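Local coordinates for protein activating signal cointegrator 1 complex subunit 2 (Homo sapiens, PDB 6YXQ) that recruits DNA repair factors to alkylation damage by binding polyubiquitin chains, takes part in rescuing stalled ribosomes, and here holds the ASCC3 helicase subunit through its N-terminal part, at residues 124-127 / 128-132; 279-282 / 283-287; 311-314 / 315-319; 370-374 / 375-379; 386-389 / 390-393. All blocks are in the same frame, centred on the assembly; numbering follows the deposited sequence.

Contact 1. Residues 124-127 / 128-132; sequences HRSV and FLTFL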
# COMPACT_ATOMS: atom_id res chain seq x y z
N HIS B 124 -4.99 1.98 -4.87
CA HIS B 124 -4.35 2.70 -3.78
C HIS B 124 -5.39 3.19 -2.77
O HIS B 124 -5.30 2.89 -1.56
CB HIS B 124 -3.55 3.86 -4.37
CG HIS B 124 -2.65 4.56 -3.40
ND1 HIS B 124 -2.99 5.75 -2.79
CD2 HIS B 124 -1.40 4.26 -2.96
CE1 HIS B 124 -2.00 6.14 -2.01
NE2 HIS B 124 -1.02 5.26 -2.10
N ARG B 125 -6.40 3.91 -3.25
CA ARG B 125 -7.42 4.45 -2.34
C ARG B 125 -8.16 3.33 -1.63
O ARG B 125 -8.38 3.39 -0.41
CB ARG B 125 -8.40 5.33 -3.12
CG ARG B 125 -9.43 6.00 -2.24
CD ARG B 125 -10.17 7.12 -2.97
NE ARG B 125 -10.96 7.91 -2.03
CZ ARG B 125 -12.29 7.85 -1.93
NH1 ARG B 125 -12.98 7.04 -2.73
NH2 ARG B 125 -12.92 8.60 -1.04
N SER B 126 -8.54 2.28 -2.36
CA SER B 126 -9.35 1.24 -1.75
C SER B 126 -8.57 0.49 -0.68
O SER B 126 -9.12 0.17 0.38
CB SER B 126 -9.85 0.28 -2.83
OG SER B 126 -10.22 -0.94 -2.23
N VAL B 127 -7.29 0.21 -0.94
CA VAL B 127 -6.48 -0.50 0.04
C VAL B 127 -6.30 0.34 1.30
O VAL B 127 -6.41 -0.16 2.43
CB VAL B 127 -5.12 -0.88 -0.57
CG1 VAL B 127 -4.15 -1.28 0.53
CG2 VAL B 127 -5.29 -1.98 -1.60
N PHE B 128 -6.03 1.64 1.13
CA PHE B 128 -5.91 2.49 2.32
C PHE B 128 -7.20 2.48 3.13
O PHE B 128 -7.17 2.42 4.36
CB PHE B 128 -5.54 3.91 1.93
CG PHE B 128 -5.46 4.83 3.11
CD1 PHE B 128 -4.39 4.76 3.98
CD2 PHE B 128 -6.47 5.76 3.36
CE1 PHE B 128 -4.32 5.61 5.08
CE2 PHE B 128 -6.40 6.61 4.45
CZ PHE B 128 -5.32 6.53 5.31
N LEU B 129 -8.36 2.53 2.45
CA LEU B 129 -9.62 2.58 3.20
C LEU B 129 -9.90 1.27 3.91
O LEU B 129 -10.41 1.26 5.04
CB LEU B 129 -10.77 2.96 2.27
CG LEU B 129 -10.63 4.32 1.60
CD1 LEU B 129 -11.28 4.29 0.24
CD2 LEU B 129 -11.22 5.43 2.46
N THR B 130 -9.57 0.14 3.28
CA THR B 130 -9.70 -1.16 3.94
C THR B 130 -8.86 -1.21 5.21
O THR B 130 -9.32 -1.65 6.27
CB THR B 130 -9.30 -2.27 2.97
OG1 THR B 130 -10.04 -2.13 1.76
CG2 THR B 130 -9.56 -3.63 3.58
N PHE B 131 -7.60 -0.78 5.11
CA PHE B 131 -6.76 -0.83 6.30
C PHE B 131 -7.24 0.14 7.37
O PHE B 131 -7.12 -0.17 8.56
CB PHE B 131 -5.30 -0.59 5.92
CG PHE B 131 -4.61 -1.84 5.48
CD1 PHE B 131 -4.19 -2.78 6.42
CD2 PHE B 131 -4.44 -2.13 4.14
CE1 PHE B 131 -3.59 -3.96 6.02
CE2 PHE B 131 -3.83 -3.31 3.73
CZ PHE B 131 -3.40 -4.23 4.68
N LEU B 132 -7.82 1.27 6.98
CA LEU B 132 -8.46 2.15 7.96
C LEU B 132 -9.59 1.43 8.68
O LEU B 132 -9.71 1.51 9.92
CB LEU B 132 -9.00 3.40 7.27
CG LEU B 132 -9.02 4.69 8.08
CD1 LEU B 132 -9.41 5.81 7.16
CD2 LEU B 132 -9.97 4.63 9.27
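Val127 and Phe131 lie side by side on consecutive turns of helix 114-135, their side chains pointing the same way. The Phe131 side chain can be followed outward. Its CB sits 3.7 Å from Val127 O, and CG is 3.9 Å from the same Val127 O. With CG held beside the backbone N (chi1 -85°), the ring swings back along the helix, and Val127 O approaches its edge near the ring plane, 3.3 Å from CD2. The same CD2 meets Val127 CG1 at 3.7 Å, also at the edge, and CE2 lies 3.8 Å from Val127 CG1. Beyond it the side chain leaves the local contact and packs on Leu95 and Leu99 of helix 89-101 and Leu168 of helix 162-172. On another flank of the helix, Arg125 CG touches Leu129 CD1 at 3.5 Å, and that methyl also lies over the rim of one guanidinium face. Arg125 runs extended, and its NH2 donates to Lys169 O of the ASCC3 chain. Ser126 O takes two donors, Thr130 N at 2.9 Å and Thr130 OG1 at 2.8 Å, which arrive from opposite faces of the carbonyl plane. The hydroxyl comes in above that plane, while Leu70 and Leu74 of helix 53-75 cover the Ser126 and Thr130 side chains. The chemistry thus implies a helix with apolar flanks: the buried threonine hydroxyl is satisfied by the carbonyl of Ser126 one turn earlier, and the arginine carries its polar end to the partner subunit.

Contact 2. Residues 279-282 / 283-287; sequences FCYR and LASFY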
# COMPACT_ATOMS: atom_id res chain seq x y z
N PHE B 279 20.83 1.38 17.79
CA PHE B 279 20.59 1.72 16.39
C PHE B 279 21.36 2.97 15.96
O PHE B 279 21.94 2.99 14.87
CB PHE B 279 19.10 1.91 16.13
CG PHE B 279 18.71 1.72 14.69
CD1 PHE B 279 18.47 0.46 14.18
CD2 PHE B 279 18.59 2.81 13.85
CE1 PHE B 279 18.12 0.29 12.85
CE2 PHE B 279 18.24 2.65 12.52
CZ PHE B 279 18.01 1.38 12.02
N CYS B 280 21.36 4.01 16.80
CA CYS B 280 22.08 5.24 16.46
C CYS B 280 23.53 4.98 16.11
O CYS B 280 24.05 5.55 15.14
CB CYS B 280 22.01 6.24 17.62
SG CYS B 280 20.42 7.03 17.86
N TYR B 281 24.22 4.14 16.89
CA TYR B 281 25.61 3.84 16.57
C TYR B 281 25.70 2.97 15.32
O TYR B 281 26.60 3.17 14.48
CB TYR B 281 26.30 3.14 17.74
CG TYR B 281 27.66 2.59 17.35
CD1 TYR B 281 28.71 3.44 17.04
CD2 TYR B 281 27.87 1.22 17.25
CE1 TYR B 281 29.94 2.95 16.66
CE2 TYR B 281 29.11 0.72 16.86
CZ TYR B 281 30.14 1.58 16.57
OH TYR B 281 31.37 1.09 16.19
N ARG B 282 24.79 2.01 15.17
CA ARG B 282 24.89 1.10 14.03
C ARG B 282 24.75 1.85 12.71
O ARG B 282 25.50 1.59 11.77
CB ARG B 282 23.84 -0.00 14.16
CG ARG B 282 24.30 -1.19 15.00
CD ARG B 282 25.51 -1.87 14.39
NE ARG B 282 25.15 -2.69 13.23
CZ ARG B 282 24.66 -3.93 13.32
NH1 ARG B 282 24.46 -4.48 14.51
NH2 ARG B 282 24.37 -4.61 12.22
N LEU B 283 23.83 2.81 12.64
CA LEU B 283 23.68 3.53 11.39
C LEU B 283 24.77 4.57 11.21
O LEU B 283 25.16 4.84 10.07
CB LEU B 283 22.28 4.17 11.29
CG LEU B 283 21.92 5.52 11.89
CD1 LEU B 283 22.27 6.65 10.96
CD2 LEU B 283 20.43 5.52 12.16
N ALA B 284 25.30 5.13 12.29
CA ALA B 284 26.44 6.03 12.16
C ALA B 284 27.65 5.31 11.58
O ALA B 284 28.28 5.79 10.62
CB ALA B 284 26.78 6.64 13.52
N SER B 285 27.98 4.14 12.13
CA SER B 285 29.14 3.41 11.63
C SER B 285 28.89 2.85 10.24
O SER B 285 29.81 2.80 9.41
CB SER B 285 29.52 2.30 12.60
OG SER B 285 28.36 1.77 13.19
N PHE B 286 27.65 2.43 9.96
CA PHE B 286 27.32 2.03 8.60
C PHE B 286 27.52 3.18 7.63
O PHE B 286 28.04 2.98 6.53
CB PHE B 286 25.87 1.53 8.52
CG PHE B 286 25.39 1.34 7.11
CD1 PHE B 286 25.66 0.16 6.43
CD2 PHE B 286 24.69 2.33 6.45
CE1 PHE B 286 25.23 -0.03 5.13
CE2 PHE B 286 24.26 2.15 5.15
CZ PHE B 286 24.53 0.97 4.49
N TYR B 287 27.08 4.38 8.02
CA TYR B 287 27.31 5.57 7.21
C TYR B 287 28.80 5.74 6.92
O TYR B 287 29.21 5.85 5.76
CB TYR B 287 26.75 6.79 7.94
CG TYR B 287 26.53 8.01 7.07
CD1 TYR B 287 27.55 8.91 6.84
CD2 TYR B 287 25.30 8.25 6.48
CE1 TYR B 287 27.37 10.02 6.04
CE2 TYR B 287 25.10 9.36 5.68
CZ TYR B 287 26.14 10.24 5.46
OH TYR B 287 25.96 11.36 4.67
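Tyr281 and Phe279 each offer a ring to a residue one turn on, in the first turns of helix 279-300. Ser285 OG stands over the centre of one face of the Tyr281 ring, 3.8 Å above the plane, while the side chain of Tyr281 also touches Glu364. The Phe279 ring is approached obliquely by Leu283 CD2, at 3.6 Å from CE2, with the two side chains crossing at about a right angle. Phe274 meets the Phe279 ring edge-to-face, and Leu206, Leu260 and Ile330, from three other helices, also pack on it. Further along, the ring of Phe286 meets Phe209 edge-to-face. Phe279, Leu283 and Phe286 thus pack the start of this helix against helices 193-216, 243-266 and 306-340, whereas Tyr281 and Ser285 lie on a partly exposed flank. Backbone bonds from residue i+4 to residue i run through the whole turn, among them Leu283 N to Phe279 O at 2.9 Å. In the first turn, Cys280 N donates to Gln275 OE1. Ser285 places its hydroxyl between its own backbone N and carbonyl carbon (chi1 35°), which turns OG back toward the preceding turn and adds a second bond to the regular helical one. Tyr281 O accepts both from Ser285: a nearly straight one from N at 2.9 Å and the other from OG at 2.6 Å, tilted 30° from the carbonyl plane.

Contact 3. Residues 311-314 / 315-319; sequences DLWQ and RLSHS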
# COMPACT_ATOMS: atom_id res chain seq x y z
N ASP B 311 21.18 8.87 -11.45
CA ASP B 311 20.07 8.36 -10.65
C ASP B 311 20.57 7.70 -9.37
O ASP B 311 20.01 7.91 -8.29
CB ASP B 311 19.26 7.36 -11.48
CG ASP B 311 18.28 6.58 -10.63
OD1 ASP B 311 17.41 7.20 -9.98
OD2 ASP B 311 18.37 5.34 -10.62
N LEU B 312 21.62 6.89 -9.48
CA LEU B 312 22.20 6.26 -8.29
C LEU B 312 22.71 7.31 -7.31
O LEU B 312 22.62 7.14 -6.10
CB LEU B 312 23.33 5.32 -8.70
CG LEU B 312 22.99 3.84 -8.91
CD1 LEU B 312 21.79 3.66 -9.82
CD2 LEU B 312 24.20 3.12 -9.45
N TRP B 313 23.27 8.41 -7.83
CA TRP B 313 23.73 9.49 -6.97
C TRP B 313 22.56 10.13 -6.23
O TRP B 313 22.65 10.41 -5.02
CB TRP B 313 24.47 10.53 -7.79
CG TRP B 313 24.97 11.65 -6.96
CD1 TRP B 313 24.37 12.86 -6.79
CD2 TRP B 313 26.15 11.66 -6.17
NE1 TRP B 313 25.13 13.64 -5.94
CE2 TRP B 313 26.22 12.92 -5.54
CE3 TRP B 313 27.16 10.73 -5.93
CZ2 TRP B 313 27.27 13.27 -4.70
CZ3 TRP B 313 28.20 11.08 -5.08
CH2 TRP B 313 28.25 12.34 -4.48
N GLN B 314 21.47 10.40 -6.94
CA GLN B 314 20.27 10.94 -6.30
C GLN B 314 19.80 10.02 -5.19
O GLN B 314 19.50 10.48 -4.07
CB GLN B 314 19.16 11.14 -7.34
CG GLN B 314 19.45 12.22 -8.35
CD GLN B 314 19.41 13.60 -7.74
OE1 GLN B 314 18.49 13.95 -7.00
NE2 GLN B 314 20.43 14.40 -8.04
N ARG B 315 19.74 8.72 -5.47
CA ARG B 315 19.27 7.76 -4.47
C ARG B 315 20.21 7.68 -3.28
O ARG B 315 19.76 7.59 -2.13
CB ARG B 315 19.11 6.38 -5.12
CG ARG B 315 18.11 6.38 -6.25
CD ARG B 315 17.85 4.99 -6.82
NE ARG B 315 16.90 5.07 -7.92
CZ ARG B 315 15.58 5.14 -7.76
NH1 ARG B 315 15.07 5.12 -6.54
NH2 ARG B 315 14.79 5.23 -8.82
N LEU B 316 21.53 7.72 -3.52
CA LEU B 316 22.49 7.66 -2.42
C LEU B 316 22.36 8.88 -1.52
O LEU B 316 22.38 8.74 -0.29
CB LEU B 316 23.91 7.55 -2.98
CG LEU B 316 25.01 7.39 -1.93
CD1 LEU B 316 24.74 6.17 -1.06
CD2 LEU B 316 26.39 7.32 -2.58
N SER B 317 22.25 10.07 -2.10
CA SER B 317 22.09 11.27 -1.28
C SER B 317 20.77 11.24 -0.51
O SER B 317 20.72 11.61 0.67
CB SER B 317 22.18 12.51 -2.16
OG SER B 317 23.22 12.37 -3.10
N HIS B 318 19.70 10.78 -1.16
CA HIS B 318 18.43 10.59 -0.47
C HIS B 318 18.59 9.63 0.71
O HIS B 318 18.05 9.88 1.80
CB HIS B 318 17.39 10.09 -1.47
CG HIS B 318 16.10 9.66 -0.85
ND1 HIS B 318 15.05 10.52 -0.63
CD2 HIS B 318 15.69 8.44 -0.41
CE1 HIS B 318 14.04 9.86 -0.08
NE2 HIS B 318 14.41 8.59 0.06
N SER B 319 19.34 8.54 0.52
CA SER B 319 19.50 7.56 1.58
C SER B 319 20.28 8.14 2.75
O SER B 319 19.97 7.88 3.91
CB SER B 319 20.18 6.29 1.06
OG SER B 319 19.73 5.96 -0.23
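Asp311 and Arg315 form a salt bridge one turn apart on helix 306-340, and their torsions set its shape. Asp311 carries CG opposite its backbone N (chi1 168°), which lays the carboxylate forward along the helix. Arg315 has CG beside its own N and then runs fully extended to NE, reaching back over the same turn. NE lies 3.0 Å from Asp311 OD1 and donates a hydrogen bond to OD2 at 3.1 Å. OD2 is met on its syn side and lies in the guanidinium plane, although the carboxylate and guanidinium planes stand 83° apart. The far end of the arginine has another task: NH1 donates to Phe106 O. Trp313 also holds its side chain trans to N, and one indole face receives Ser317 OG, 3.6 Å above the plane and toward the rim. That hydroxyl bonds to Trp313 O at 2.8 Å, joining Ser317 N, which reaches the same oxygen from the opposite face of the carbonyl. Gln314, bent at its second torsion, turns its amide to the ASCC3 chain, where OE1 takes the N-H of Phe183. His318 ND1 is bonded to Asp181 N of that chain and NE2 to Thr258 OG1. Accepting a backbone N-H at ND1 would favour a proton on NE2. The chemistry thus implies divided roles: the ion pair links successive turns on one flank, while Gln314 and His318 accept backbone N-H groups of the ASCC3 chain.

Contact 4. Residues 370-374 / 375-379; sequences DYDAL and FPVAE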
# COMPACT_ATOMS: atom_id res chain seq x y z
N ASP B 370 28.54 15.47 8.32
CA ASP B 370 27.28 15.57 7.59
C ASP B 370 26.09 15.70 8.53
O ASP B 370 25.18 16.53 8.31
CB ASP B 370 27.12 14.34 6.69
CG ASP B 370 28.18 14.26 5.59
OD1 ASP B 370 28.99 15.21 5.45
OD2 ASP B 370 28.22 13.23 4.89
N TYR B 371 26.07 14.88 9.59
CA TYR B 371 24.99 14.95 10.57
C TYR B 371 24.92 16.31 11.23
O TYR B 371 23.83 16.84 11.46
CB TYR B 371 25.15 13.86 11.63
CG TYR B 371 24.16 14.01 12.76
CD1 TYR B 371 22.84 13.62 12.59
CD2 TYR B 371 24.52 14.57 13.97
CE1 TYR B 371 21.92 13.77 13.60
CE2 TYR B 371 23.61 14.72 14.99
CZ TYR B 371 22.30 14.32 14.80
OH TYR B 371 21.37 14.46 15.80
N ASP B 372 26.07 16.87 11.61
CA ASP B 372 26.09 18.21 12.19
C ASP B 372 25.62 19.25 11.18
O ASP B 372 24.94 20.21 11.54
CB ASP B 372 27.50 18.54 12.67
CG ASP B 372 27.56 19.86 13.40
OD1 ASP B 372 26.92 19.99 14.46
OD2 ASP B 372 28.25 20.78 12.89
N ALA B 373 25.99 19.07 9.90
CA ALA B 373 25.51 20.00 8.88
C ALA B 373 23.99 20.01 8.82
O ALA B 373 23.39 21.07 8.63
CB ALA B 373 26.10 19.63 7.52
N LEU B 374 23.36 18.85 9.00
CA LEU B 374 21.90 18.80 8.89
C LEU B 374 21.17 19.11 10.20
O LEU B 374 20.28 19.97 10.22
CB LEU B 374 21.45 17.44 8.35
CG LEU B 374 20.02 17.39 7.82
CD1 LEU B 374 19.86 18.26 6.59
CD2 LEU B 374 19.63 15.96 7.50
N PHE B 375 21.50 18.42 11.29
CA PHE B 375 20.97 18.69 12.63
C PHE B 375 22.13 19.12 13.51
O PHE B 375 22.79 18.26 14.13
CB PHE B 375 20.29 17.46 13.23
CG PHE B 375 19.24 16.84 12.36
CD1 PHE B 375 17.91 17.22 12.49
CD2 PHE B 375 19.56 15.85 11.46
CE1 PHE B 375 16.94 16.63 11.71
CE2 PHE B 375 18.59 15.25 10.68
CZ PHE B 375 17.28 15.65 10.80
N PRO B 376 22.41 20.41 13.62
CA PRO B 376 23.60 20.85 14.38
C PRO B 376 23.61 20.31 15.80
O PRO B 376 22.59 20.32 16.50
CB PRO B 376 23.49 22.39 14.35
CG PRO B 376 22.11 22.69 13.88
CD PRO B 376 21.71 21.54 13.01
N VAL B 377 24.79 19.83 16.22
CA VAL B 377 24.95 19.23 17.55
C VAL B 377 24.91 20.31 18.63
O VAL B 377 24.30 20.11 19.69
CB VAL B 377 26.25 18.42 17.62
CG1 VAL B 377 26.63 18.16 19.06
CG2 VAL B 377 26.12 17.11 16.85
N ALA B 378 25.56 21.45 18.39
CA ALA B 378 25.62 22.50 19.40
C ALA B 378 24.24 22.94 19.85
O ALA B 378 24.03 23.27 21.02
CB ALA B 378 26.39 23.70 18.85
N GLU B 379 23.27 22.92 18.94
CA GLU B 379 21.92 23.37 19.28
C GLU B 379 21.21 22.37 20.18
O GLU B 379 20.40 22.77 21.03
CB GLU B 379 21.14 23.63 17.99
CG GLU B 379 19.68 23.24 18.01
CD GLU B 379 19.01 23.50 16.68
OE1 GLU B 379 19.68 24.05 15.79
OE2 GLU B 379 17.82 23.15 16.53
O HOH W 1 21.85 16.69 16.78
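The turn between helix 365-374 and helix 377-387 is closed by Asp372, whose carboxylate OD1 accepts the N-H of Val377 at 2.8 Å in an almost straight bond of 177°. Asp372 CG lies trans to the backbone N (chi1 -175°), which throws the carboxylate forward over the turn. Its other oxygen, OD2, is held by Trp407 NE1 of helix 394-408. Phe375 still gives its N-H to Tyr371 O at 2.8 Å, but it is the first residue to leave helical geometry, and Pro376, with no N-H, follows. Pro376 CA lies 3.2 Å from Asp372 O in a C-H...O contact. The Tyr371 ring is met on several sides: Phe375 O lies over one face, Val377 CG2 sits near its edge, 3.9 Å from CE2, and the Phe375 ring meets it obliquely, planes 33° apart. A water accepts from Tyr371 OH and donates to Phe375 O, while His328 stacks on the Phe375 ring. Exposed Leu374 lies side by side with Phe375, its CD2 3.4 Å from Phe375 CE2. A terminated helix, a proline and an aspartate side chain accepting a backbone N-H near the start of the next helix are typical of a short link between consecutive helices in a predominantly helical protein.

Contact 5. Residues 386-389 / 390-393; sequences QASS and VLDE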
# COMPACT_ATOMS: atom_id res chain seq x y z
N GLN B 386 20.55 23.96 29.10
CA GLN B 386 19.48 24.79 29.62
C GLN B 386 18.63 24.03 30.63
O GLN B 386 18.26 24.58 31.68
CB GLN B 386 18.58 25.28 28.48
CG GLN B 386 19.17 26.33 27.55
CD GLN B 386 18.32 26.52 26.29
OE1 GLN B 386 17.15 26.12 26.25
NE2 GLN B 386 18.91 27.11 25.26
N ALA B 387 18.32 22.77 30.33
CA ALA B 387 17.41 22.02 31.18
C ALA B 387 18.07 21.63 32.49
O ALA B 387 17.44 21.70 33.56
CB ALA B 387 16.92 20.79 30.44
N SER B 388 19.34 21.22 32.45
CA SER B 388 20.05 20.86 33.66
C SER B 388 20.48 22.12 34.40
O SER B 388 21.06 23.04 33.81
CB SER B 388 21.27 20.00 33.32
OG SER B 388 22.34 20.24 34.23
N SER B 389 20.18 22.17 35.70
CA SER B 389 20.63 23.31 36.49
C SER B 389 22.15 23.30 36.67
O SER B 389 22.74 24.35 36.96
CB SER B 389 19.94 23.30 37.86
OG SER B 389 20.74 22.67 38.84
N VAL B 390 22.79 22.15 36.48
CA VAL B 390 24.18 21.98 36.90
C VAL B 390 24.99 21.22 35.85
O VAL B 390 25.52 20.14 36.11
CB VAL B 390 24.21 21.29 38.28
CG1 VAL B 390 23.58 19.86 38.24
CG2 VAL B 390 25.61 21.28 38.87
N LEU B 391 25.15 21.80 34.66
CA LEU B 391 25.86 21.12 33.58
C LEU B 391 27.08 21.94 33.17
O LEU B 391 26.94 23.00 32.55
CB LEU B 391 24.95 20.86 32.38
CG LEU B 391 25.56 19.79 31.46
CD1 LEU B 391 25.78 18.49 32.21
CD2 LEU B 391 24.68 19.56 30.25
N ASP B 392 28.26 21.42 33.48
CA ASP B 392 29.52 22.06 33.17
C ASP B 392 29.97 21.73 31.75
O ASP B 392 29.57 20.72 31.16
CB ASP B 392 30.61 21.65 34.16
CG ASP B 392 30.58 20.17 34.46
OD1 ASP B 392 29.47 19.60 34.52
OD2 ASP B 392 31.66 19.57 34.65
N GLU B 393 30.82 22.60 31.20
CA GLU B 393 31.33 22.41 29.85
C GLU B 393 32.12 21.12 29.74
O GLU B 393 32.21 20.54 28.65
CB GLU B 393 32.19 23.60 29.46
CG GLU B 393 31.39 24.87 29.25
CD GLU B 393 30.85 24.96 27.84
OE1 GLU B 393 29.81 25.63 27.65
OE2 GLU B 393 31.46 24.36 26.93
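Ser388 and Val390 make an ST turn just where helix 377-387 ends: Ser388 OG accepts the N-H of Val390, two residues on, at 3.0 Å. The bond is bent, with an N-H...O angle of 141°. Ser388 is the first residue outside helical geometry, its psi having opened to 130°, and from there the chain enters the loop that leads to helix 394-408. The tight part of the contact gathers round this one buried serine. Its CB-OG arm leans toward the following residues, and Leu391 folds back against it, CB lying 3.3 Å from Ser388 OG and 3.9 Å from Ser388 CB. Leu391 sends CG away from its backbone N (chi1 -163°), and CB rather than the branched end touches the serine. Leu391 is the more sheltered of the two loop residues that meet it. The loose side is the outer bend. Ser389 and Val390 are both exposed, and they touch each other chiefly as chain neighbours: Ser389 OG comes no closer to the valine side chain than 3.8 Å, at CB, and Val390 CG1 sits 4.0 Å from that same hydroxyl. Nothing here interlocks, and the one hydrogen bond across the turn is accepted by Ser388. Toward the end of the loop, Glu393 OE1 makes a weak hydrogen bond with Gln385 NE2, a second link back to the helix. The two hydroxyls differ at one N-H: Ser389 OG also lies 3.2 Å from Val390 N, but its angle is poor, and only Ser388 OG, at 3.0 Å, has an angle that makes a hydrogen bond with Val390 N.

Contact 1 stands apart from the rest, its centre about 35 Å from contact 2 and 30 Å from contact 3, yet contacts 1 and 3 share a partner: both reach the ASCC3 chain, which therefore spans two regions of this N-terminal part. Contacts 2 and 3 lie on successive helices, nearest atoms about 6 Å apart without touching. Contacts 2 and 4 do touch, through a probable hydrogen bond from Tyr287 OH to Asp370 OD2 of 2.9 Å. Contacts 4 and 5 mark the two ends of helix 377-387, with centres about 20 Å apart; contact 5 lies farthest from the centre of the chain, about 36 Å.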